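Local coordinates for protein tryptophane-5-halogenase (Microbispora sp. ATCC PTA-5024, PDB 5UAO) that probably uses bound FAD, in its reduced form, to chlorinate carbon 5 of a tryptophan in the lanthipeptide NAI-107, at residues 92-95 / 100-103; 510-513 / 517-520; 94-99 / 185-190. One frame throughout, in Å; residues are numbered along the deposited sequence.

Interaction 1 (92-95 / 100-103); sequences EFYQ and TWKL
The rings of Tyr94 and Trp101 meet edge to edge. The phenol oxygen of Tyr94 sits at the pyrrole edge of the indole, 9° out of its plane. Trp101 NE1 in turn lies near the plane of the Tyr94 ring, beyond its hydroxyl end. Two other aromatic rings meet the indole: Tyr512 edge-to-face, and Phe172 with the planes at about 60°. The link across the contact is one hydrogen bond. Trp101 NE1 donates to Tyr94 OH at 2.9 Å, and the N-H...O angle of 166° makes it nearly straight. The two side chains cross at about a right angle.

Helix 90-97 and strand 100-102 follow one another in the tryptophan halogenase fold, and the bond spans the turn between them. The strand pairs antiparallel with strand 173-175. The backbones stay well apart, with Tyr94 CA 9.2 Å from Thr100 CA, and the two long side chains bridge that distance. Trp101 carries its CG anti to the carbonyl carbon (chi1 -67°), which sends the indole back toward the helix. Both residues are buried, and the bond satisfies the indole N-H inside the protein. Helix 505-514 packs on the same indole through Ala508 and Leu509.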
loop_
_atom_site.group_PDB
_atom_site.type_symbol
_atom_site.label_atom_id
_atom_site.label_comp_id
_atom_site.label_asym_id
_atom_site.label_seq_id
_atom_site.Cartn_x
_atom_site.Cartn_y
_atom_site.Cartn_z
ATOM N N GLU A 92 14.571 -32.947 -6.305
ATOM C CA GLU A 92 14.127 -33.744 -5.172
ATOM C C GLU A 92 12.649 -33.549 -4.831
ATOM O O GLU A 92 11.938 -34.493 -4.517
ATOM C CB GLU A 92 14.951 -33.399 -3.926
ATOM C CG GLU A 92 14.761 -34.383 -2.770
ATOM C CD GLU A 92 15.641 -34.064 -1.557
ATOM O OE1 GLU A 92 15.483 -32.968 -0.946
ATOM O OE2 GLU A 92 16.480 -34.942 -1.216
ATOM N N PHE A 93 12.226 -32.315 -4.846
ATOM C CA PHE A 93 10.795 -31.975 -4.640
ATOM C C PHE A 93 9.937 -32.678 -5.678
ATOM O O PHE A 93 8.905 -33.338 -5.346
ATOM C CB PHE A 93 10.592 -30.472 -4.680
ATOM C CG PHE A 93 9.171 -30.038 -4.472
ATOM C CD1 PHE A 93 8.650 -29.961 -3.213
ATOM C CD2 PHE A 93 8.374 -29.668 -5.562
ATOM C CE1 PHE A 93 7.342 -29.539 -3.005
ATOM C CE2 PHE A 93 7.080 -29.262 -5.353
ATOM C CZ PHE A 93 6.574 -29.203 -4.073
ATOM N N TYR A 94 10.360 -32.611 -6.927
ATOM C CA TYR A 94 9.577 -33.252 -7.968
ATOM C C TYR A 94 9.535 -34.768 -7.810
ATOM O O TYR A 94 8.512 -35.452 -8.056
ATOM C CB TYR A 94 10.056 -32.883 -9.377
ATOM C CG TYR A 94 9.398 -31.643 -9.959
ATOM C CD1 TYR A 94 9.556 -30.411 -9.380
ATOM C CD2 TYR A 94 8.688 -31.700 -11.136
ATOM C CE1 TYR A 94 8.993 -29.288 -9.911
ATOM C CE2 TYR A 94 8.129 -30.562 -11.695
ATOM C CZ TYR A 94 8.253 -29.378 -11.066
ATOM O OH TYR A 94 7.704 -28.263 -11.644
ATOM N N GLN A 95 10.641 -35.298 -7.363
ATOM C CA GLN A 95 10.740 -36.717 -7.191
ATOM C C GLN A 95 9.849 -37.199 -6.033
ATOM O O GLN A 95 9.211 -38.215 -6.127
ATOM C CB GLN A 95 12.231 -37.060 -6.928
ATOM C CG GLN A 95 12.528 -38.517 -6.686
ATOM C CD GLN A 95 12.100 -39.363 -7.867
ATOM O OE1 GLN A 95 12.052 -38.879 -9.014
ATOM N NE2 GLN A 95 11.774 -40.628 -7.604
ATOM N N THR A 100 1.779 -31.379 -9.885
ATOM C CA THR A 100 1.288 -30.883 -11.148
ATOM C C THR A 100 1.215 -29.357 -11.175
ATOM O O THR A 100 1.509 -28.663 -10.167
ATOM C CB THR A 100 -0.092 -31.435 -11.476
ATOM O OG1 THR A 100 -0.938 -31.088 -10.422
ATOM C CG2 THR A 100 -0.036 -32.920 -11.580
ATOM N N TRP A 101 0.846 -28.831 -12.330
ATOM C CA TRP A 101 0.971 -27.452 -12.590
ATOM C C TRP A 101 -0.387 -26.800 -12.650
ATOM O O TRP A 101 -1.339 -27.348 -13.233
ATOM C CB TRP A 101 1.734 -27.141 -13.888
ATOM C CG TRP A 101 3.179 -27.511 -13.861
ATOM C CD1 TRP A 101 3.991 -27.725 -12.783
ATOM C CD2 TRP A 101 3.962 -27.785 -15.018
ATOM N NE1 TRP A 101 5.289 -28.110 -13.229
ATOM C CE2 TRP A 101 5.268 -28.157 -14.589
ATOM C CE3 TRP A 101 3.681 -27.753 -16.380
ATOM C CZ2 TRP A 101 6.306 -28.444 -15.501
ATOM C CZ3 TRP A 101 4.709 -28.029 -17.270
ATOM C CH2 TRP A 101 6.004 -28.377 -16.817
ATOM N N LYS A 102 -0.415 -25.599 -12.102
ATOM C CA LYS A 102 -1.658 -24.761 -12.061
ATOM C C LYS A 102 -1.373 -23.410 -12.742
ATOM O O LYS A 102 -0.560 -22.629 -12.270
ATOM C CB LYS A 102 -2.080 -24.596 -10.635
ATOM C CG LYS A 102 -3.328 -23.759 -10.462
ATOM C CD LYS A 102 -3.478 -23.292 -9.020
ATOM C CE LYS A 102 -4.690 -22.413 -8.860
ATOM N NZ LYS A 102 -4.696 -21.837 -7.494
ATOM N N LEU A 103 -1.946 -23.212 -13.920
ATOM C CA LEU A 103 -1.801 -22.028 -14.730
ATOM C C LEU A 103 -2.863 -21.008 -14.322
ATOM O O LEU A 103 -2.796 -19.794 -14.671
ATOM C CB LEU A 103 -2.015 -22.371 -16.221
ATOM C CG LEU A 103 -0.994 -23.315 -16.857
ATOM C CD1 LEU A 103 -1.200 -23.458 -18.336
ATOM C CD2 LEU A 103 0.378 -22.779 -16.584
#

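Interaction 2 (510-513 / 517-520); sequences DAYA and CLNA
Tyr512 and Leu518 cross at about a right angle, with the leucine laid over one face of the phenol ring. Leu518 CB stands 3.6 Å from the centroid of the Tyr512 ring and 10° off the ring normal. This is a CH-pi contact almost exactly over the centre. Leu518 CG is anti to the carbonyl carbon (chi1 -72°), and the branch reaches on past the ring. Leu518 CD1 ends 3.8 Å from Ala511 O.

Asn519 comes to the same ring from its edge. Its amide plane is turned 69° from the ring plane, and Asn519 OD1 lies 3.6 Å from Tyr512 CD2.

The two segments belong to consecutive helices, 505-514 and 517-524, joined by a short turn. Water 1 joins the two backbones: it donates to Tyr512 O at 3.0 Å and accepts from Asn519 N at 2.8 Å. Water 2 ties the phenol hydroxyl to the backbone of the second helix. It donates to Leu518 O and also hydrogen-bonds Tyr512 OH at 2.7 Å. The same hydroxyl bonds Ser165 OG on strand 162-165.

Replacing Tyr512 by an alanine is likely to leave Leu518 CB without its aromatic face, and water 2 and Ser165 without their shared hydroxyl. The contact thus combines an apolar CH-pi face with polar groups bridged by two waters, and the buried hydroxyl is held by water 2 and Ser165.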
loop_
_atom_site.group_PDB
_atom_site.type_symbol
_atom_site.label_atom_id
_atom_site.label_comp_id
_atom_site.label_asym_id
_atom_site.label_seq_id
_atom_site.Cartn_x
_atom_site.Cartn_y
_atom_site.Cartn_z
ATOM N N ASP A 510 7.195 -34.960 -17.538
ATOM C CA ASP A 510 8.232 -35.944 -17.858
ATOM C C ASP A 510 9.550 -35.319 -18.339
ATOM O O ASP A 510 10.596 -35.795 -17.931
ATOM C CB ASP A 510 7.740 -36.959 -18.879
ATOM C CG ASP A 510 6.645 -37.880 -18.312
ATOM O OD1 ASP A 510 6.476 -37.999 -17.060
ATOM O OD2 ASP A 510 5.936 -38.446 -19.156
ATOM N N ALA A 511 9.460 -34.234 -19.113
ATOM C CA ALA A 511 10.633 -33.419 -19.485
ATOM C C ALA A 511 11.298 -32.798 -18.291
ATOM O O ALA A 511 12.502 -32.877 -18.164
ATOM C CB ALA A 511 10.244 -32.367 -20.480
ATOM N N TYR A 512 10.536 -32.174 -17.382
ATOM C CA TYR A 512 11.136 -31.616 -16.192
ATOM C C TYR A 512 11.804 -32.637 -15.255
ATOM O O TYR A 512 12.840 -32.311 -14.617
ATOM C CB TYR A 512 10.177 -30.673 -15.401
ATOM C CG TYR A 512 10.076 -29.240 -15.903
ATOM C CD1 TYR A 512 9.576 -28.974 -17.150
ATOM C CD2 TYR A 512 10.440 -28.176 -15.099
ATOM C CE1 TYR A 512 9.426 -27.681 -17.601
ATOM C CE2 TYR A 512 10.323 -26.883 -15.517
ATOM C CZ TYR A 512 9.799 -26.634 -16.786
ATOM O OH TYR A 512 9.699 -25.386 -17.294
ATOM N N ALA A 513 11.257 -33.853 -15.170
ATOM C CA ALA A 513 11.845 -34.924 -14.350
ATOM C C ALA A 513 13.115 -35.433 -14.972
ATOM O O ALA A 513 14.017 -35.825 -14.259
ATOM C CB ALA A 513 10.869 -36.084 -14.167
ATOM N N CYS A 517 17.755 -29.071 -15.366
ATOM C CA CYS A 517 18.114 -27.722 -15.748
ATOM C C CYS A 517 16.913 -26.930 -16.168
ATOM O O CYS A 517 16.991 -25.740 -16.218
ATOM C CB CYS A 517 19.146 -27.734 -16.886
ATOM S SG CYS A 517 20.560 -28.738 -16.386
ATOM N N LEU A 518 15.787 -27.570 -16.491
ATOM C CA LEU A 518 14.576 -26.764 -16.718
ATOM C C LEU A 518 14.131 -25.966 -15.464
ATOM O O LEU A 518 13.870 -24.742 -15.533
ATOM C CB LEU A 518 13.453 -27.640 -17.266
ATOM C CG LEU A 518 13.766 -28.023 -18.709
ATOM C CD1 LEU A 518 13.000 -29.267 -19.105
ATOM C CD2 LEU A 518 13.483 -26.882 -19.673
ATOM N N ASN A 519 14.048 -26.669 -14.343
ATOM C CA ASN A 519 13.818 -26.015 -13.076
ATOM C C ASN A 519 14.960 -25.100 -12.676
ATOM O O ASN A 519 14.700 -24.043 -12.110
ATOM C CB ASN A 519 13.531 -27.026 -11.965
ATOM C CG ASN A 519 12.015 -27.319 -11.837
ATOM O OD1 ASN A 519 11.186 -26.435 -12.053
ATOM N ND2 ASN A 519 11.689 -28.543 -11.607
ATOM N N ALA A 520 16.218 -25.486 -12.968
ATOM C CA ALA A 520 17.327 -24.617 -12.588
ATOM C C ALA A 520 17.212 -23.293 -13.288
ATOM O O ALA A 520 17.523 -22.265 -12.691
ATOM C CB ALA A 520 18.698 -25.247 -12.916
HETATM O O HOH W 1 13.682 -29.443 -14.174
HETATM O O HOH W 2 11.634 -23.637 -16.595
#

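Interaction 3 (94-99 / 185-190); sequences YQHVRP and LTELAA
Two helices of the tryptophan halogenase fold, 90-97 and 178-191, approach each other here near the protein surface. His96 and Glu187 make the contact between their segments. The nearest atoms are His96 NE2 and Glu187 OE1, 3.3 Å apart. The same oxygen lies 3.5 Å from His96 CD2, beside the NE2-CD2 side of the imidazole. It approaches the ring obliquely. The carboxylate plane stands at 90° to the imidazole plane, and the two side chains cross at about a right angle.

Both residues direct their CB toward the opposite helix. Glu187 has CG anti to its backbone nitrogen (chi1 168°), and a bend at chi2 brings the carboxylate up to the histidine. The firmer partner of this carboxylate is Arg191, one turn further along its own helix, which makes a salt bridge to OE2. Each carboxylate oxygen therefore has a different neighbour. His96 ND1 makes a weak hydrogen bond back to Glu92 O, and the ring also meets that of Tyr184.

Arg98 leaves helical phi/psi, with positive phi (55°), and Arg98 N keeps a weak bond to Tyr94 O at 3.1 Å. Pro99 then folds back, with its CG 3.7 Å above the plane of the Tyr94 ring and over its centre.

The chemistry across the two helices is modest and polar. A negative carboxylate beside the imidazole would tend to stabilise the protonated form of His96, although the salt bridge to Arg191 probably offsets part of that effect.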
loop_
_atom_site.group_PDB
_atom_site.type_symbol
_atom_site.label_atom_id
_atom_site.label_comp_id
_atom_site.label_asym_id
_atom_site.label_seq_id
_atom_site.Cartn_x
_atom_site.Cartn_y
_atom_site.Cartn_z
ATOM N N TYR A 94 10.360 -32.611 -6.927
ATOM C CA TYR A 94 9.577 -33.252 -7.968
ATOM C C TYR A 94 9.535 -34.768 -7.810
ATOM O O TYR A 94 8.512 -35.452 -8.056
ATOM C CB TYR A 94 10.056 -32.883 -9.377
ATOM C CG TYR A 94 9.398 -31.643 -9.959
ATOM C CD1 TYR A 94 9.556 -30.411 -9.380
ATOM C CD2 TYR A 94 8.688 -31.700 -11.136
ATOM C CE1 TYR A 94 8.993 -29.288 -9.911
ATOM C CE2 TYR A 94 8.129 -30.562 -11.695
ATOM C CZ TYR A 94 8.253 -29.378 -11.066
ATOM O OH TYR A 94 7.704 -28.263 -11.644
ATOM N N GLN A 95 10.641 -35.298 -7.363
ATOM C CA GLN A 95 10.740 -36.717 -7.191
ATOM C C GLN A 95 9.849 -37.199 -6.033
ATOM O O GLN A 95 9.211 -38.215 -6.127
ATOM C CB GLN A 95 12.231 -37.060 -6.928
ATOM C CG GLN A 95 12.528 -38.517 -6.686
ATOM C CD GLN A 95 12.100 -39.363 -7.867
ATOM O OE1 GLN A 95 12.052 -38.879 -9.014
ATOM N NE2 GLN A 95 11.774 -40.628 -7.604
ATOM N N HIS A 96 9.864 -36.496 -4.923
ATOM C CA HIS A 96 9.156 -36.940 -3.742
ATOM C C HIS A 96 7.728 -36.464 -3.725
ATOM O O HIS A 96 6.857 -37.151 -3.196
ATOM C CB HIS A 96 9.829 -36.409 -2.503
ATOM C CG HIS A 96 11.014 -37.197 -2.077
ATOM N ND1 HIS A 96 12.179 -37.254 -2.813
ATOM C CD2 HIS A 96 11.220 -37.955 -0.982
ATOM C CE1 HIS A 96 13.053 -38.023 -2.189
ATOM N NE2 HIS A 96 12.493 -38.470 -1.083
ATOM N N VAL A 97 7.453 -35.282 -4.228
ATOM C CA VAL A 97 6.044 -34.774 -4.062
ATOM C C VAL A 97 5.188 -35.045 -5.309
ATOM O O VAL A 97 3.958 -35.169 -5.217
ATOM C CB VAL A 97 6.033 -33.294 -3.695
ATOM C CG1 VAL A 97 4.580 -32.722 -3.599
ATOM C CG2 VAL A 97 6.785 -33.117 -2.392
ATOM N N ARG A 98 5.833 -35.136 -6.462
ATOM C CA ARG A 98 5.174 -35.339 -7.713
ATOM C C ARG A 98 4.083 -34.285 -8.029
ATOM O O ARG A 98 2.965 -34.628 -8.314
ATOM C CB ARG A 98 4.653 -36.788 -7.826
ATOM C CG ARG A 98 5.809 -37.825 -7.985
ATOM C CD ARG A 98 5.381 -39.296 -7.859
ATOM N NE ARG A 98 4.001 -39.491 -8.300
ATOM C CZ ARG A 98 3.170 -40.440 -7.866
ATOM N NH1 ARG A 98 3.594 -41.376 -7.000
ATOM N NH2 ARG A 98 1.900 -40.452 -8.320
ATOM N N PRO A 99 4.477 -33.007 -8.130
ATOM C CA PRO A 99 3.499 -31.950 -8.313
ATOM C C PRO A 99 2.979 -31.940 -9.726
ATOM O O PRO A 99 3.646 -32.463 -10.652
ATOM C CB PRO A 99 4.317 -30.687 -8.116
ATOM C CG PRO A 99 5.703 -31.107 -8.658
ATOM C CD PRO A 99 5.836 -32.471 -8.077
ATOM N N LEU A 185 8.189 -32.848 3.700
ATOM C CA LEU A 185 8.557 -31.835 4.649
ATOM C C LEU A 185 9.003 -32.429 5.992
ATOM O O LEU A 185 9.924 -31.936 6.635
ATOM C CB LEU A 185 7.394 -30.861 4.884
ATOM C CG LEU A 185 6.880 -30.051 3.696
ATOM C CD1 LEU A 185 5.648 -29.242 4.101
ATOM C CD2 LEU A 185 7.979 -29.204 3.095
ATOM N N THR A 186 8.375 -33.515 6.385
ATOM C CA THR A 186 8.737 -34.145 7.656
ATOM C C THR A 186 10.151 -34.723 7.593
ATOM O O THR A 186 10.968 -34.604 8.528
ATOM C CB THR A 186 7.725 -35.243 7.990
ATOM O OG1 THR A 186 6.421 -34.652 8.162
ATOM C CG2 THR A 186 8.140 -36.028 9.286
ATOM N N GLU A 187 10.449 -35.297 6.451
ATOM C CA GLU A 187 11.784 -35.850 6.201
ATOM C C GLU A 187 12.826 -34.758 6.154
ATOM O O GLU A 187 13.911 -34.924 6.713
ATOM C CB GLU A 187 11.799 -36.666 4.871
ATOM C CG GLU A 187 13.197 -37.056 4.349
ATOM C CD GLU A 187 13.357 -36.944 2.821
ATOM O OE1 GLU A 187 12.958 -37.888 2.085
ATOM O OE2 GLU A 187 13.925 -35.917 2.356
ATOM N N LEU A 188 12.516 -33.649 5.479
ATOM C CA LEU A 188 13.440 -32.548 5.376
ATOM C C LEU A 188 13.722 -31.967 6.712
ATOM O O LEU A 188 14.843 -31.699 7.007
ATOM C CB LEU A 188 12.938 -31.421 4.459
ATOM C CG LEU A 188 13.335 -31.381 3.012
ATOM C CD1 LEU A 188 12.865 -30.079 2.354
ATOM C CD2 LEU A 188 14.843 -31.473 2.903
ATOM N N ALA A 189 12.699 -31.773 7.545
ATOM C CA ALA A 189 12.902 -31.197 8.864
ATOM C C ALA A 189 13.871 -32.063 9.725
ATOM O O ALA A 189 14.767 -31.526 10.393
ATOM C CB ALA A 189 11.550 -31.062 9.572
ATOM N N ALA A 190 13.713 -33.387 9.637
ATOM C CA ALA A 190 14.577 -34.302 10.403
ATOM C C ALA A 190 16.006 -34.238 9.886
ATOM O O ALA A 190 16.941 -34.176 10.656
ATOM C CB ALA A 190 14.059 -35.717 10.294
#

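From the N terminus, helix 90-97 comes first and serves both interaction 1 and interaction 3. Interaction 1 closes a short loop to the adjoining strand 100-102. Interaction 3 starts from the same helix and closes a much longer one, across 85 intervening residues, at helix 178-191. Tyr94 and Gln95 belong to the segments of both. Interaction 2 follows later in series, closing the tight turn between helices 505-514 and 517-524. It still packs on interaction 1: Trp101 CH2 lies 3.6 Å from Tyr512 CE1, and Asn519 touches Tyr94. Helix 90-97 thus stands between the C-terminal helices and helix 178-191.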